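Local coordinates for putative uncharacterized protein (Staphylococcus aureus subsp. aureus Mu50, PDB 3FYM) that probably binds DNA through a soluble N-terminal helix-turn-helix domain and is thought to be held at the membrane, its precise role being uncharacterised, at residues Gln24-Lys29 with Ala58-Ile63; Val34-Asn39 with Gly52-Tyr57. All coordinates share one frame; numbering follows the deposited sequence.

Interaction 1 of 2, residues Gln24-Lys29 with Ala58-Ile63; sequences QRTGIK and ASVVNI
R25 and V60 mark the closest backbone approach, 6.8 Å between their CA atoms, where the last turns of helix 19-26 and helix 50-60 meet. CG1 of V60 lies 3.6 Å from CB of R25, and CG2 of V60 lies 3.8 Å from CG2 of T26. CG1 meets mainly the arginine, while CG2 reaches the threonine methyl and also lies near R25. CG of R25 lies beside the backbone N (chi1 -73°), and the chain then bends at chi2 and at a nearly eclipsed chi3 (-3°). This brings the guanidinium across V60, and CG1 of V60 sits over one of its faces, offset toward the rim. A water lies between the two residues at the surface. It donates to the V60 carbonyl O at 2.9 Å. Its distance to NH2 of R25, 2.5 Å, is short enough to leave the position of the guanidinium or the water in some doubt. OG1 of T26 is hydrogen-bonded to the L22 carbonyl and receives a weak bond from I28 N. G27, with positive phi, follows helix 19-26, and a Schellman motif with N62 as C-prime residue closes helix 50-60. In that motif I63 N bonds to A58 O and N62 N to S59 O. The direct contact is therefore apolar, the aliphatic base of R25 covering V60, while a water appears to link the arginine's charged end to the V60 carbonyl.

Interaction 2 of 2, residues Val34-Asn39 with Gly52-Tyr57; sequences VHIENN and GFIRKY. With ZN (zinc ion), chain B.
In Y57, CG is anti to the backbone N (chi1 -172°), and the ring stretches from helix 50-60 toward E37. Its OH donates to OE2 of E37 at 2.6 Å. The bond arrives on the anti side of the carboxylate, 21° out of its plane. OE2 also forms a salt bridge with R12 of helix 4-14, so this buried oxygen has two polar partners. These would probably favour the charged form of E37. In I36, from helix 30-37, CG1 lies beside the backbone N (chi1 -60°) and CG2 lies anti to it, which spreads the two branches over separate partners. In the conformer given, CD1 of I36 lies very close to CB of F53, at 3.3 Å, a value to be read with caution because the isoleucine has a second conformer. CG2 of I36 packs at 3.9 Å against CG1 of I54. H35 points elsewhere: its NE2 binds the zinc ion at 2.0 Å, with E31 and a water as further ligands. The I36 packing and the Y57-E37 bond together join helix 30-37 to helix 50-60 in the core of an all-helical domain of the helix-turn-helix class.

Both interactions use helix 50-60, at successive turns. Interaction 2 takes its middle and lies about 2 Å from the centre of the chain, centre to centre. Interaction 1 takes its C-terminal end, about 8 Å out, and is partly buried. Their other sides come from helix 19-26 and helix 30-37, which follow each other in the chain, so one helix packs against two consecutive ones. The contacts also touch: CD1 of I28 lies 3.7 Å from the F53 carbonyl O, and T26 packs on K56. The chemistry follows depth. In the core a direct bond joins tyrosine to a buried carboxylate; nearer the surface, water appears to bridge an arginine and a backbone carbonyl.

Interaction 1 of 2, residues Gln24-Lys29 with Ala58-Ile63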
loop_
_atom_site.group_PDB
_atom_site.type_symbol
_atom_site.label_atom_id
_atom_site.label_comp_id
_atom_site.label_asym_id
_atom_site.label_seq_id
_atom_site.Cartn_x
_atom_site.Cartn_y
_atom_site.Cartn_z
ATOM N N GLN A 24 -3.700 8.545 9.733
ATOM C CA GLN A 24 -3.041 8.956 10.948
ATOM C C GLN A 24 -1.842 8.085 11.251
ATOM O O GLN A 24 -0.810 8.640 11.682
ATOM C CB GLN A 24 -4.013 8.888 12.131
ATOM C CG GLN A 24 -5.012 10.061 12.094
ATOM C CD GLN A 24 -6.090 9.836 13.161
ATOM O OE1 GLN A 24 -6.151 8.819 13.823
ATOM N NE2 GLN A 24 -6.972 10.813 13.255
ATOM N N ARG A 25 -1.974 6.788 11.155
ATOM C CA ARG A 25 -0.916 5.836 11.553
ATOM C C ARG A 25 0.214 5.787 10.530
ATOM O O ARG A 25 1.356 5.493 10.922
ATOM C CB ARG A 25 -1.489 4.442 11.767
ATOM C CG ARG A 25 -2.325 4.225 13.005
ATOM C CD ARG A 25 -1.596 3.581 14.156
ATOM N NE ARG A 25 -0.236 3.128 14.130
ATOM C CZ ARG A 25 0.342 1.943 14.273
ATOM N NH1 ARG A 25 1.676 1.731 14.222
ATOM N NH2 ARG A 25 -0.410 0.848 14.481
ATOM N N THR A 26 -0.075 5.996 9.264
ATOM C CA THR A 26 0.934 5.819 8.219
ATOM C C THR A 26 1.557 7.123 7.812
ATOM O O THR A 26 2.643 7.167 7.226
ATOM C CB THR A 26 0.378 5.190 6.936
ATOM O OG1 THR A 26 -0.781 5.934 6.495
ATOM C CG2 THR A 26 -0.180 3.810 7.192
ATOM N N GLY A 27 0.828 8.234 7.997
ATOM C CA GLY A 27 1.212 9.496 7.421
ATOM C C GLY A 27 1.023 9.682 5.951
ATOM O O GLY A 27 1.424 10.665 5.318
ATOM N N ILE A 28 0.442 8.865 5.179
ATOM C CA ILE A 28 0.017 8.726 3.830
ATOM C C ILE A 28 -1.429 9.255 3.752
ATOM O O ILE A 28 -2.360 8.812 4.390
ATOM C CB ILE A 28 0.101 7.301 3.282
ATOM C CG1 ILE A 28 1.507 6.704 3.475
ATOM C CG2 ILE A 28 -0.289 7.284 1.813
ATOM C CD1 ILE A 28 1.561 5.202 3.236
ATOM N N LYS A 29 -1.621 10.188 2.823
ATOM C CA LYS A 29 -2.933 10.799 2.655
ATOM C C LYS A 29 -3.932 9.773 2.165
ATOM O O LYS A 29 -3.628 8.880 1.357
ATOM C CB LYS A 29 -2.893 11.958 1.662
ATOM C CG LYS A 29 -2.344 13.256 2.254
ATOM C CD LYS A 29 -2.420 14.372 1.228
ATOM C CE LYS A 29 -1.796 15.686 1.715
ATOM N NZ LYS A 29 -2.884 16.704 1.839
ATOM N N ALA A 58 1.361 -1.973 5.242
ATOM C CA ALA A 58 1.501 -3.344 5.743
ATOM C C ALA A 58 1.971 -3.349 7.177
ATOM O O ALA A 58 1.470 -4.070 8.036
ATOM C CB ALA A 58 2.421 -4.142 4.837
ATOM N N SER A 59 3.006 -2.558 7.478
ATOM C CA SER A 59 3.555 -2.587 8.833
ATOM C C SER A 59 2.528 -2.131 9.838
ATOM O O SER A 59 2.387 -2.739 10.914
ATOM C CB SER A 59 4.842 -1.750 8.872
ATOM O OG SER A 59 4.550 -0.375 8.858
ATOM N N VAL A 60 1.721 -1.093 9.552
ATOM C CA VAL A 60 0.703 -0.648 10.476
ATOM C C VAL A 60 -0.356 -1.707 10.746
ATOM O O VAL A 60 -0.873 -1.799 11.882
ATOM C CB VAL A 60 0.052 0.671 9.950
ATOM C CG1 VAL A 60 -1.237 0.979 10.692
ATOM C CG2 VAL A 60 1.061 1.787 10.106
ATOM N N VAL A 61 -0.697 -2.505 9.764
ATOM C CA VAL A 61 -1.723 -3.493 9.886
ATOM C C VAL A 61 -1.167 -4.912 10.144
ATOM O O VAL A 61 -1.878 -5.907 10.039
ATOM C CB VAL A 61 -2.718 -3.498 8.720
ATOM C CG1 VAL A 61 -3.395 -2.137 8.645
ATOM C CG2 VAL A 61 -2.091 -3.876 7.392
ATOM N N ASN A 62 0.111 -5.036 10.487
ATOM C CA ASN A 62 0.791 -6.290 10.856
ATOM C C ASN A 62 0.612 -7.371 9.782
ATOM O O ASN A 62 0.288 -8.564 9.927
ATOM C CB ASN A 62 0.429 -6.744 12.288
ATOM C CG ASN A 62 1.019 -5.864 13.387
ATOM O OD1 ASN A 62 2.231 -5.962 13.785
ATOM N ND2 ASN A 62 0.147 -5.034 13.936
ATOM N N ILE A 63 0.992 -6.872 8.595
ATOM C CA ILE A 63 1.329 -7.737 7.507
ATOM C C ILE A 63 2.827 -7.606 7.246
ATOM O O ILE A 63 3.316 -6.495 7.051
ATOM C CB ILE A 63 0.518 -7.419 6.232
ATOM C CG1 ILE A 63 -0.976 -7.713 6.431
ATOM C CG2 ILE A 63 1.045 -8.191 5.030
ATOM C CD1 ILE A 63 -1.837 -7.231 5.278
HETATM O O HOH W 1 0.784 -1.323 14.174
#

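Interaction 2 of 2, residues Val34-Asn39 with Gly52-Tyr57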
loop_
_atom_site.group_PDB
_atom_site.type_symbol
_atom_site.label_atom_id
_atom_site.label_comp_id
_atom_site.label_asym_id
_atom_site.label_seq_id
_atom_site.Cartn_x
_atom_site.Cartn_y
_atom_site.Cartn_z
ATOM N N VAL A 34 -6.306 5.004 -0.798
ATOM C CA VAL A 34 -7.340 4.441 -1.671
ATOM C C VAL A 34 -6.776 4.039 -2.983
ATOM O O VAL A 34 -7.107 2.994 -3.535
ATOM C CB VAL A 34 -8.527 5.413 -1.763
ATOM C CG1 VAL A 34 -9.536 4.931 -2.810
ATOM C CG2 VAL A 34 -9.217 5.550 -0.396
ATOM N N HIS A 35 -5.864 4.874 -3.566
ATOM C CA HIS A 35 -5.197 4.429 -4.800
ATOM C C HIS A 35 -4.472 3.101 -4.584
ATOM O O HIS A 35 -4.611 2.191 -5.424
ATOM C CB HIS A 35 -4.252 5.469 -5.355
ATOM C CG HIS A 35 -4.872 6.707 -5.896
ATOM N ND1 HIS A 35 -6.017 6.675 -6.669
ATOM C CD2 HIS A 35 -4.535 7.983 -5.834
ATOM C CE1 HIS A 35 -6.317 7.931 -7.011
ATOM N NE2 HIS A 35 -5.423 8.789 -6.529
ATOM N N ILE A 36 -3.752 2.955 -3.486
ATOM C CA ILE A 36 -3.081 1.653 -3.266
ATOM C C ILE A 36 -4.070 0.525 -3.143
ATOM O O ILE A 36 -3.866 -0.547 -3.709
ATOM C CB ILE A 36 -2.173 1.769 -2.029
ATOM C CG1 ILE A 36 -1.134 2.859 -2.282
ATOM C CG2 ILE A 36 -1.563 0.418 -1.673
ATOM C CD1 ILE A 36 -0.456 3.426 -1.091
ATOM N N GLU A 37 -5.185 0.730 -2.413
ATOM C CA GLU A 37 -6.165 -0.343 -2.207
ATOM C C GLU A 37 -6.754 -0.807 -3.540
ATOM O O GLU A 37 -7.199 -1.937 -3.640
ATOM C CB GLU A 37 -7.292 0.095 -1.253
ATOM C CG GLU A 37 -6.799 0.271 0.159
ATOM C CD GLU A 37 -7.851 0.617 1.194
ATOM O OE1 GLU A 37 -8.990 0.941 0.851
ATOM O OE2 GLU A 37 -7.479 0.571 2.399
ATOM N N ASN A 38 -6.773 0.119 -4.508
ATOM C CA ASN A 38 -7.336 -0.145 -5.823
ATOM C C ASN A 38 -6.275 -0.443 -6.870
ATOM O O ASN A 38 -6.606 -0.525 -8.076
ATOM C CB ASN A 38 -8.263 1.007 -6.227
ATOM C CG ASN A 38 -9.473 0.947 -5.290
ATOM O OD1 ASN A 38 -9.555 1.639 -4.249
ATOM N ND2 ASN A 38 -10.399 0.061 -5.491
ATOM N N ASN A 39 -5.025 -0.636 -6.472
ATOM C CA ASN A 39 -3.922 -0.911 -7.419
ATOM C C ASN A 39 -3.779 0.205 -8.459
ATOM O O ASN A 39 -3.286 -0.014 -9.566
ATOM C CB ASN A 39 -4.004 -2.288 -8.065
ATOM C CG ASN A 39 -3.407 -3.414 -7.212
ATOM O OD1 ASN A 39 -3.724 -3.535 -6.044
ATOM N ND2 ASN A 39 -2.600 -4.263 -7.815
ATOM N N GLY A 52 7.196 1.747 -1.033
ATOM C CA GLY A 52 7.296 2.311 0.287
ATOM C C GLY A 52 5.937 2.574 0.929
ATOM O O GLY A 52 5.804 2.397 2.158
ATOM N N PHE A 53 4.967 2.987 0.160
ATOM C CA PHE A 53 3.606 3.160 0.693
ATOM C C PHE A 53 3.021 1.821 1.129
ATOM O O PHE A 53 2.402 1.715 2.203
ATOM C CB PHE A 53 2.693 3.823 -0.301
ATOM C CG PHE A 53 2.950 5.251 -0.618
ATOM C CD1 PHE A 53 2.462 5.820 -1.770
ATOM C CD2 PHE A 53 3.639 6.077 0.219
ATOM C CE1 PHE A 53 2.562 7.164 -2.040
ATOM C CE2 PHE A 53 3.745 7.445 -0.058
ATOM C CZ PHE A 53 3.223 7.973 -1.194
ATOM N N ILE A 54 3.143 0.804 0.272
ATOM C CA ILE A 54 2.664 -0.541 0.636
ATOM C C ILE A 54 3.329 -1.003 1.914
ATOM O O ILE A 54 2.681 -1.589 2.778
ATOM C CB ILE A 54 2.908 -1.507 -0.536
ATOM C CG1 ILE A 54 1.941 -1.228 -1.696
ATOM C CG2 ILE A 54 2.782 -2.964 -0.099
ATOM C CD1 ILE A 54 2.343 -1.879 -2.992
ATOM N N ARG A 55 4.626 -0.797 2.029
ATOM C CA ARG A 55 5.388 -1.220 3.201
ATOM C C ARG A 55 4.879 -0.560 4.480
ATOM O O ARG A 55 4.714 -1.227 5.511
ATOM C CB ARG A 55 6.865 -0.909 2.981
ATOM C CG ARG A 55 7.792 -1.263 4.069
ATOM C CD ARG A 55 9.256 -0.981 3.699
ATOM N NE ARG A 55 9.629 -1.757 2.486
ATOM C CZ ARG A 55 9.926 -3.055 2.519
ATOM N NH1 ARG A 55 10.184 -3.664 1.406
ATOM N NH2 ARG A 55 9.951 -3.713 3.651
ATOM N N LYS A 56 4.629 0.742 4.424
ATOM C CA LYS A 56 4.166 1.423 5.619
ATOM C C LYS A 56 2.766 0.962 5.992
ATOM O O LYS A 56 2.463 0.747 7.167
ATOM C CB LYS A 56 4.233 2.932 5.383
ATOM C CG LYS A 56 3.882 3.710 6.632
ATOM C CD LYS A 56 4.790 3.414 7.808
ATOM C CE LYS A 56 4.483 4.270 9.021
ATOM N NZ LYS A 56 5.570 4.110 10.032
ATOM N N TYR A 57 1.876 0.837 4.999
ATOM C CA TYR A 57 0.537 0.302 5.227
ATOM C C TYR A 57 0.641 -1.056 5.899
ATOM O O TYR A 57 0.048 -1.314 6.961
ATOM C CB TYR A 57 -0.213 0.345 3.912
ATOM C CG TYR A 57 -1.668 0.032 3.870
ATOM C CD1 TYR A 57 -2.339 -0.809 4.759
ATOM C CD2 TYR A 57 -2.445 0.564 2.848
ATOM C CE1 TYR A 57 -3.648 -1.090 4.677
ATOM C CE2 TYR A 57 -3.805 0.287 2.731
ATOM C CZ TYR A 57 -4.413 -0.543 3.630
ATOM O OH TYR A 57 -5.723 -0.852 3.604
HETATM ZN ZN ZN B . -5.441 10.714 -6.958
HETATM O O HOH W 2 -3.851 11.197 -8.058
#